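Local atomic coordinates of putative 5-dehydro-2-deoxygluconokinase (Bacillus halodurans C-125, PDB entry 2QCV), a protein that probably phosphorylates 5-dehydro-2-deoxy-D-gluconate with ATP, as a PfkB-family sugar kinase in the breakdown of myo-inositol. Residues C21-A26 / G100-E105; V172-D177 / E198-V203; I204-E209 / V238-V243. All blocks are in the same frame, centred on the assembly; numbering follows the deposited sequence.

Contact 1 (C21-A26 / G100-E105)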
loop_
_atom_site.group_PDB
_atom_site.type_symbol
_atom_site.label_atom_id
_atom_site.label_comp_id
_atom_site.label_asym_id
_atom_site.label_seq_id
_atom_site.Cartn_x
_atom_site.Cartn_y
_atom_site.Cartn_z
ATOM N N CYS A 21 -6.982 -22.817 -1.670
ATOM C CA CYS A 21 -6.890 -22.196 -0.367
ATOM C C CYS A 21 -7.418 -23.144 0.714
ATOM O O CYS A 21 -7.575 -24.333 0.491
ATOM C CB CYS A 21 -7.640 -20.861 -0.396
ATOM S SG CYS A 21 -9.333 -21.045 -0.679
ATOM N N ILE A 22 -7.624 -22.602 1.902
ATOM C CA ILE A 22 -8.171 -23.358 3.031
ATOM C C ILE A 22 -9.618 -22.978 3.258
ATOM O O ILE A 22 -9.960 -21.800 3.405
ATOM C CB ILE A 22 -7.384 -23.078 4.309
ATOM C CG1 ILE A 22 -5.914 -23.514 4.119
ATOM C CG2 ILE A 22 -8.024 -23.818 5.564
ATOM C CD1 ILE A 22 -5.786 -25.015 3.891
ATOM N N ASP A 23 -10.460 -23.995 3.330
ATOM C CA ASP A 23 -11.821 -23.838 3.818
ATOM C C ASP A 23 -11.866 -24.364 5.262
ATOM O O ASP A 23 -11.316 -25.430 5.590
ATOM C CB ASP A 23 -12.801 -24.627 2.973
ATOM C CG ASP A 23 -13.120 -23.963 1.635
ATOM O OD1 ASP A 23 -12.618 -22.861 1.337
ATOM O OD2 ASP A 23 -13.885 -24.586 0.888
ATOM N N LEU A 24 -12.510 -23.590 6.118
ATOM C CA LEU A 24 -12.722 -23.947 7.515
ATOM C C LEU A 24 -14.236 -24.051 7.679
ATOM O O LEU A 24 -14.950 -23.064 7.778
ATOM C CB LEU A 24 -12.064 -22.924 8.424
ATOM C CG LEU A 24 -10.515 -23.027 8.370
ATOM C CD1 LEU A 24 -9.792 -21.755 8.776
ATOM C CD2 LEU A 24 -10.056 -24.188 9.193
ATOM N N ASN A 25 -14.692 -25.289 7.671
ATOM C CA ASN A 25 -16.085 -25.611 7.722
ATOM C C ASN A 25 -16.606 -25.842 9.130
ATOM O O ASN A 25 -16.069 -26.631 9.874
ATOM C CB ASN A 25 -16.325 -26.863 6.894
ATOM C CG ASN A 25 -16.002 -26.634 5.433
ATOM O OD1 ASN A 25 -15.144 -27.309 4.870
ATOM N ND2 ASN A 25 -16.640 -25.627 4.830
ATOM N N ALA A 26 -17.667 -25.124 9.442
ATOM C CA ALA A 26 -18.336 -25.161 10.722
ATOM C C ALA A 26 -18.778 -26.558 11.054
ATOM O O ALA A 26 -19.550 -27.158 10.290
ATOM C CB ALA A 26 -19.565 -24.246 10.655
ATOM N N GLY A 100 -5.328 -17.840 1.356
ATOM C CA GLY A 100 -6.689 -17.366 1.626
ATOM C C GLY A 100 -7.466 -18.344 2.481
ATOM O O GLY A 100 -7.181 -19.549 2.485
ATOM N N LEU A 101 -8.430 -17.830 3.232
ATOM C CA LEU A 101 -9.212 -18.632 4.184
ATOM C C LEU A 101 -10.680 -18.340 3.980
ATOM O O LEU A 101 -11.089 -17.170 3.854
ATOM C CB LEU A 101 -8.892 -18.269 5.649
ATOM C CG LEU A 101 -7.460 -18.430 6.149
ATOM C CD1 LEU A 101 -7.292 -17.882 7.592
ATOM C CD2 LEU A 101 -7.044 -19.887 6.067
ATOM N N ALA A 102 -11.479 -19.392 3.958
ATOM C CA ALA A 102 -12.930 -19.229 3.908
ATOM C C ALA A 102 -13.518 -19.908 5.141
ATOM O O ALA A 102 -13.462 -21.117 5.246
ATOM C CB ALA A 102 -13.476 -19.848 2.617
ATOM N N PHE A 103 -14.072 -19.134 6.071
ATOM C CA PHE A 103 -14.826 -19.704 7.185
ATOM C C PHE A 103 -16.280 -19.778 6.772
ATOM O O PHE A 103 -16.856 -18.776 6.315
ATOM C CB PHE A 103 -14.744 -18.822 8.421
ATOM C CG PHE A 103 -13.384 -18.745 9.039
ATOM C CD1 PHE A 103 -12.427 -17.866 8.539
ATOM C CD2 PHE A 103 -13.085 -19.514 10.162
ATOM C CE1 PHE A 103 -11.169 -17.802 9.136
ATOM C CE2 PHE A 103 -11.841 -19.425 10.771
ATOM C CZ PHE A 103 -10.893 -18.606 10.256
ATOM N N THR A 104 -16.896 -20.934 6.944
ATOM C CA THR A 104 -18.264 -21.092 6.414
ATOM C C THR A 104 -19.257 -20.984 7.537
ATOM O O THR A 104 -19.018 -21.485 8.641
ATOM C CB THR A 104 -18.447 -22.435 5.703
ATOM O OG1 THR A 104 -18.223 -23.476 6.661
ATOM C CG2 THR A 104 -17.482 -22.543 4.542
ATOM N N GLU A 105 -20.328 -20.230 7.282
ATOM C CA GLU A 105 -21.442 -20.125 8.208
ATOM C C GLU A 105 -22.624 -20.794 7.542
ATOM O O GLU A 105 -22.911 -20.500 6.382
ATOM C CB GLU A 105 -21.812 -18.667 8.468
ATOM C CG GLU A 105 -23.008 -18.527 9.378
ATOM C CD GLU A 105 -23.332 -17.089 9.679
ATOM O OE1 GLU A 105 -23.974 -16.441 8.818
ATOM O OE2 GLU A 105 -22.908 -16.605 10.753
#

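Contact 2 (V172-D177 / E198-V203)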
loop_
_atom_site.group_PDB
_atom_site.type_symbol
_atom_site.label_atom_id
_atom_site.label_comp_id
_atom_site.label_asym_id
_atom_site.label_seq_id
_atom_site.Cartn_x
_atom_site.Cartn_y
_atom_site.Cartn_z
ATOM N N VAL A 172 -9.936 -24.026 -23.905
ATOM C CA VAL A 172 -10.014 -23.064 -22.775
ATOM C C VAL A 172 -11.437 -23.056 -22.276
ATOM O O VAL A 172 -12.371 -22.758 -23.041
ATOM C CB VAL A 172 -9.537 -21.650 -23.181
ATOM C CG1 VAL A 172 -9.761 -20.597 -22.034
ATOM C CG2 VAL A 172 -8.031 -21.709 -23.594
ATOM N N VAL A 173 -11.575 -23.463 -21.019
ATOM C CA VAL A 173 -12.843 -23.506 -20.334
ATOM C C VAL A 173 -12.865 -22.433 -19.260
ATOM O O VAL A 173 -12.027 -22.422 -18.325
ATOM C CB VAL A 173 -13.133 -24.911 -19.699
ATOM C CG1 VAL A 173 -14.523 -24.897 -19.023
ATOM C CG2 VAL A 173 -12.977 -26.075 -20.695
ATOM N N PHE A 174 -13.807 -21.501 -19.389
ATOM C CA PHE A 174 -13.888 -20.358 -18.484
ATOM C C PHE A 174 -15.073 -20.570 -17.554
ATOM O O PHE A 174 -16.224 -20.569 -17.999
ATOM C CB PHE A 174 -14.047 -19.061 -19.301
ATOM C CG PHE A 174 -14.031 -17.777 -18.485
ATOM C CD1 PHE A 174 -13.375 -17.650 -17.245
ATOM C CD2 PHE A 174 -14.683 -16.654 -18.997
ATOM C CE1 PHE A 174 -13.385 -16.425 -16.583
ATOM C CE2 PHE A 174 -14.687 -15.439 -18.331
ATOM C CZ PHE A 174 -14.074 -15.339 -17.126
ATOM N N GLU A 175 -14.758 -20.740 -16.266
ATOM C CA GLU A 175 -15.748 -20.877 -15.223
ATOM C C GLU A 175 -15.912 -19.534 -14.540
ATOM O O GLU A 175 -14.976 -19.018 -13.925
ATOM C CB GLU A 175 -15.309 -21.975 -14.252
ATOM C CG GLU A 175 -16.443 -22.817 -13.728
ATOM C CD GLU A 175 -17.351 -22.075 -12.816
ATOM O OE1 GLU A 175 -16.927 -21.057 -12.244
ATOM O OE2 GLU A 175 -18.487 -22.528 -12.635
ATOM N N LEU A 176 -17.121 -18.969 -14.586
ATOM C CA LEU A 176 -17.292 -17.580 -14.253
ATOM C C LEU A 176 -17.115 -17.281 -12.760
ATOM O O LEU A 176 -16.600 -16.220 -12.456
ATOM C CB LEU A 176 -18.622 -16.996 -14.781
ATOM C CG LEU A 176 -18.825 -16.964 -16.309
ATOM C CD1 LEU A 176 -20.085 -16.129 -16.684
ATOM C CD2 LEU A 176 -17.588 -16.381 -16.997
ATOM N N ASP A 177 -17.461 -18.200 -11.859
ATOM C CA ASP A 177 -16.983 -18.154 -10.445
ATOM C C ASP A 177 -16.983 -16.749 -9.886
ATOM O O ASP A 177 -15.913 -16.228 -9.674
ATOM C CB ASP A 177 -15.478 -18.651 -10.385
ATOM C CG ASP A 177 -14.844 -18.546 -8.961
ATOM O OD1 ASP A 177 -15.546 -18.880 -7.959
ATOM O OD2 ASP A 177 -13.658 -18.104 -8.880
ATOM N N GLU A 198 -14.514 -13.962 -24.450
ATOM C CA GLU A 198 -14.419 -13.815 -25.895
ATOM C C GLU A 198 -13.293 -14.659 -26.506
ATOM O O GLU A 198 -13.367 -15.002 -27.678
ATOM C CB GLU A 198 -14.232 -12.337 -26.248
ATOM C CG GLU A 198 -15.554 -11.539 -26.108
ATOM C CD GLU A 198 -15.347 -10.033 -26.155
ATOM O OE1 GLU A 198 -14.209 -9.605 -26.449
ATOM O OE2 GLU A 198 -16.325 -9.293 -25.899
ATOM N N GLN A 199 -12.314 -14.991 -25.688
ATOM C CA GLN A 199 -11.135 -15.780 -26.054
ATOM C C GLN A 199 -11.329 -17.261 -25.805
ATOM O O GLN A 199 -10.506 -18.081 -26.228
ATOM C CB GLN A 199 -9.970 -15.450 -25.116
ATOM C CG GLN A 199 -9.488 -14.092 -25.058
ATOM C CD GLN A 199 -8.111 -14.069 -24.458
ATOM O OE1 GLN A 199 -7.175 -14.617 -25.032
ATOM N NE2 GLN A 199 -7.982 -13.486 -23.288
ATOM N N SER A 200 -12.377 -17.620 -25.065
ATOM C CA SER A 200 -12.535 -19.000 -24.557
ATOM C C SER A 200 -13.326 -19.883 -25.508
ATOM O O SER A 200 -14.086 -19.391 -26.326
ATOM C CB SER A 200 -13.251 -18.964 -23.198
ATOM O OG SER A 200 -12.463 -18.271 -22.259
ATOM N N ASP A 201 -13.173 -21.199 -25.349
ATOM C CA ASP A 201 -13.870 -22.193 -26.157
ATOM C C ASP A 201 -15.189 -22.638 -25.519
ATOM O O ASP A 201 -16.200 -22.859 -26.200
ATOM C CB ASP A 201 -12.920 -23.377 -26.344
ATOM C CG ASP A 201 -11.688 -22.981 -27.062
ATOM O OD1 ASP A 201 -11.822 -22.452 -28.175
ATOM O OD2 ASP A 201 -10.580 -23.148 -26.534
ATOM N N ILE A 202 -15.165 -22.741 -24.200
ATOM C CA ILE A 202 -16.339 -23.122 -23.407
ATOM C C ILE A 202 -16.450 -22.152 -22.257
ATOM O O ILE A 202 -15.458 -21.899 -21.558
ATOM C CB ILE A 202 -16.224 -24.581 -22.834
ATOM C CG1 ILE A 202 -15.952 -25.588 -23.964
ATOM C CG2 ILE A 202 -17.476 -24.927 -22.008
ATOM C CD1 ILE A 202 -15.684 -27.053 -23.491
ATOM N N VAL A 203 -17.652 -21.624 -22.038
ATOM C CA VAL A 203 -17.920 -20.718 -20.933
ATOM C C VAL A 203 -19.072 -21.260 -20.114
ATOM O O VAL A 203 -20.118 -21.593 -20.680
ATOM C CB VAL A 203 -18.252 -19.272 -21.421
ATOM C CG1 VAL A 203 -18.313 -18.311 -20.234
ATOM C CG2 VAL A 203 -17.184 -18.811 -22.425
#

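Contact 3 (I204-E209 / V238-V243)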
loop_
_atom_site.group_PDB
_atom_site.type_symbol
_atom_site.label_atom_id
_atom_site.label_comp_id
_atom_site.label_asym_id
_atom_site.label_seq_id
_atom_site.Cartn_x
_atom_site.Cartn_y
_atom_site.Cartn_z
ATOM N N ILE A 204 -18.854 -21.378 -18.798
ATOM C CA ILE A 204 -19.828 -21.973 -17.867
ATOM C C ILE A 204 -20.072 -20.995 -16.737
ATOM O O ILE A 204 -19.119 -20.550 -16.123
ATOM C CB ILE A 204 -19.301 -23.277 -17.241
ATOM C CG1 ILE A 204 -18.919 -24.291 -18.328
ATOM C CG2 ILE A 204 -20.356 -23.855 -16.303
ATOM C CD1 ILE A 204 -18.221 -25.559 -17.793
ATOM N N GLY A 205 -21.328 -20.659 -16.463
ATOM C CA GLY A 205 -21.650 -19.710 -15.395
ATOM C C GLY A 205 -23.121 -19.685 -15.112
ATOM O O GLY A 205 -23.911 -20.218 -15.898
ATOM N N THR A 206 -23.491 -19.081 -13.987
ATOM C CA THR A 206 -24.869 -18.831 -13.696
ATOM C C THR A 206 -25.366 -17.652 -14.517
ATOM O O THR A 206 -24.587 -16.813 -14.981
ATOM C CB THR A 206 -25.089 -18.532 -12.187
ATOM O OG1 THR A 206 -24.472 -17.281 -11.850
ATOM C CG2 THR A 206 -24.525 -19.653 -11.306
ATOM N N ARG A 207 -26.679 -17.530 -14.647
ATOM C CA ARG A 207 -27.263 -16.390 -15.347
ATOM C C ARG A 207 -26.791 -15.093 -14.683
ATOM O O ARG A 207 -26.454 -14.156 -15.355
ATOM C CB ARG A 207 -28.795 -16.525 -15.335
ATOM C CG ARG A 207 -29.606 -15.431 -16.023
ATOM C CD ARG A 207 -29.275 -15.294 -17.513
ATOM N NE ARG A 207 -28.337 -14.192 -17.763
ATOM C CZ ARG A 207 -27.795 -13.882 -18.938
ATOM N NH1 ARG A 207 -28.080 -14.589 -20.038
ATOM N NH2 ARG A 207 -26.983 -12.822 -19.032
ATOM N N GLU A 208 -26.723 -15.050 -13.355
ATOM C CA GLU A 208 -26.244 -13.856 -12.663
ATOM C C GLU A 208 -24.799 -13.510 -13.018
ATOM O O GLU A 208 -24.461 -12.342 -13.222
ATOM C CB GLU A 208 -26.440 -14.015 -11.159
ATOM C CG GLU A 208 -27.899 -13.972 -10.748
ATOM N N GLU A 209 -23.970 -14.526 -13.186
ATOM C CA GLU A 209 -22.588 -14.350 -13.579
ATOM C C GLU A 209 -22.455 -13.836 -15.024
ATOM O O GLU A 209 -21.598 -12.987 -15.320
ATOM C CB GLU A 209 -21.832 -15.648 -13.344
ATOM C CG GLU A 209 -21.643 -15.952 -11.892
ATOM C CD GLU A 209 -21.118 -17.355 -11.558
ATOM O OE1 GLU A 209 -21.218 -18.313 -12.336
ATOM O OE2 GLU A 209 -20.558 -17.493 -10.465
ATOM N N VAL A 238 -22.614 -22.596 -21.421
ATOM C CA VAL A 238 -23.514 -23.234 -20.449
ATOM C C VAL A 238 -24.000 -22.210 -19.432
ATOM O O VAL A 238 -23.201 -21.592 -18.735
ATOM C CB VAL A 238 -22.822 -24.413 -19.748
ATOM C CG1 VAL A 238 -23.770 -25.030 -18.719
ATOM C CG2 VAL A 238 -22.303 -25.476 -20.811
ATOM N N ILE A 239 -25.305 -21.979 -19.378
ATOM C CA ILE A 239 -25.866 -20.940 -18.521
ATOM C C ILE A 239 -26.776 -21.633 -17.496
ATOM O O ILE A 239 -27.736 -22.309 -17.877
ATOM C CB ILE A 239 -26.673 -19.849 -19.326
ATOM C CG1 ILE A 239 -25.838 -19.313 -20.529
ATOM C CG2 ILE A 239 -27.179 -18.708 -18.384
ATOM C CD1 ILE A 239 -26.482 -18.199 -21.363
ATOM N N LYS A 240 -26.441 -21.491 -16.215
ATOM C CA LYS A 240 -27.144 -22.185 -15.122
ATOM C C LYS A 240 -28.124 -21.270 -14.413
ATOM O O LYS A 240 -27.836 -20.088 -14.130
ATOM C CB LYS A 240 -26.137 -22.709 -14.118
ATOM C CG LYS A 240 -25.030 -23.563 -14.770
ATOM C CD LYS A 240 -23.992 -23.920 -13.753
ATOM C CE LYS A 240 -23.025 -22.808 -13.464
ATOM N NZ LYS A 240 -22.235 -23.095 -12.203
ATOM N N HIS A 241 -29.294 -21.819 -14.129
ATOM C CA HIS A 241 -30.388 -21.069 -13.519
ATOM C C HIS A 241 -30.923 -21.745 -12.240
ATOM O O HIS A 241 -32.120 -21.651 -11.910
ATOM C CB HIS A 241 -31.518 -20.895 -14.511
ATOM C CG HIS A 241 -31.155 -20.141 -15.761
ATOM N ND1 HIS A 241 -31.568 -18.844 -15.976
ATOM C CD2 HIS A 241 -30.435 -20.490 -16.854
ATOM C CE1 HIS A 241 -31.134 -18.434 -17.154
ATOM N NE2 HIS A 241 -30.458 -19.418 -17.720
ATOM N N GLY A 242 -30.045 -22.409 -11.499
ATOM C CA GLY A 242 -30.427 -23.023 -10.227
ATOM C C GLY A 242 -31.569 -24.013 -10.411
ATOM O O GLY A 242 -31.531 -24.873 -11.275
ATOM N N VAL A 243 -32.642 -23.842 -9.661
ATOM C CA VAL A 243 -33.762 -24.774 -9.747
ATOM C C VAL A 243 -34.522 -24.734 -11.073
ATOM O O VAL A 243 -35.239 -25.673 -11.395
ATOM C CB VAL A 243 -34.773 -24.595 -8.577
ATOM C CG1 VAL A 243 -34.087 -24.902 -7.274
ATOM C CG2 VAL A 243 -35.378 -23.224 -8.603
HETATM O O HOH W 1 -20.739 -20.746 -11.945
#

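Contact 1 (C21-A26 / G100-E105)
Ile22 and Leu24 each offer their backbone N and O to segment 100-105, and four hydrogen bonds link them to Gly100, Ala102 and Thr104 as a parallel ladder. Leu24 N gives Ala102 O a nearly straight bond of 2.8 Å (178° at the hydrogen), while Ala102 N reaches Ile22 O at 2.9 Å.

A second polar set gathers on the Thr104 side chain. OG1 stands between the backbone N and the carbonyl carbon (chi1 61°), turned to the other strand; it accepts from Asn25 ND2 at 3.2 Å, lying near the amide plane, and from Ala26 N at 3.3 Å. A valine here would keep the branched shape that suits a strand but is likely to leave the Asn25 amide and Ala26 N without this acceptor, the amide then being set free to turn.

Apolar contacts occupy the face bearing Ile22, Leu24, Leu101 and Phe103. Leu24 CD1 sits over the Phe103 ring, 4.0 Å from its centroid, in a CH-pi contact, and Leu101 CD2 lies 3.7 Å from Ile22 CB. Leu24, Leu101 and Phe103 also pack against the second subunit, consistent with the four-stranded lid through which PfkB-type sugar kinases often dimerise.

Contact 2 (V172-D177 / E198-V203)
Val172 and Asp201 grip each other through the main chain and one carboxylate. Val172 N points almost straight (174°) at Asp201 OD2, 2.8 Å away, using that oxygen's anti lone pair, and Val172 O accepts from both Asp201 N at 2.9 Å and Ile202 N at 3.0 Å. Aspartate suits this turn because CG, beside its own backbone N (chi1 -62°), carries OD2 back to the first strand. Farther along, Phe174 N binds Ile202 O at 2.8 Å, continuing the parallel pairing.

The side chains follow the pairing. Val173 and Ile202 lie side by side on one face, with Val173 CG2 4.0 Å from Ile202 CD1, their branched shapes fitting a buried strand. On the face bearing Phe174 and Val203, Val203 CG1 is met at 3.8 Å by CD2 of Leu176, which lies just past the strand end; that same CD2 rests over a face of the Phe174 ring, offset toward its rim. Ser200 is small enough for OG to lie 3.4 Å from Phe174 CB, its position set by a hydrogen bond to the carbonyl of Val196.

Together the segments close a beta-alpha-beta crossover through helix 186-199, whose Tyr193 meets Phe174 edge-to-face. Val172 packs on helix 154-167, Val173 on strand 139-145, and Leu176 with Val203 on helix 207-213.

Contact 3 (I204-E209 / V238-V243)
Arg207 and His241 run side by side just past the ends of two parallel strands in the central sheet of this ribokinase-like fold, where strand 202-206 passes directly into a helix begun by a capping box. Arg207 CB lies over one face of the His241 ring, 3.9 Å from its centroid, a CH-pi contact made by the aliphatic base of the arginine; guanidinium and imidazole planes are 58° apart. With CG anti to the backbone N (chi1 -180°) and bends farther out, the chain carries its charge onward to Asp211 and Glu214, while Thr225 and Asn222 bind NH1. Asn222 also binds His241 NE2. Ile239 presses CG2 against Arg207 CA at 3.8 Å.

On the opposite face Ile204 and Val238 point the same way, packed against helix 271-284, and the Lys240 chain, bent at chi3 (-79°), brings CE against CG2 of both Ile204 and Thr206 and over the Gly205 backbone. The segments are tied by Lys240 N to Gly205 O at 2.8 Å and by Arg207 N to Lys240 O at 2.9 Å. Threonine suits the N-cap: OG1 accepts from Glu209 N at 3.1 Å, and Glu209 OE1 answers by accepting from Thr206 N at 2.9 Å. That same carboxylate oxygen accepts a hydrogen bond from a water, which in turn accepts from Lys240 NZ at 2.8 Å.

Contacts 2 and 3 are successive steps across one sheet: both use strand 202-206, their centres are 13 Å apart, and Val203 O lies 2.8 Å from Val238 N, a probable hydrogen bond joining them. Contact 1 belongs to the separate lid sheet, its centre 26 Å from that of contact 2, on the opposite side of the chain's centre, and 24 Å from that of contact 3; the nearest atoms stay about 10 and 15 Å apart. A triethylene glycol, probably from the crystallisation liquor, lies about 4 Å from the Lys240 side chain and weakly meets Glu175. In PfkB kinases sugar binds between lid and core and ATP along the C-terminal ends of core strands, so the glycol may mark part of the active-site region.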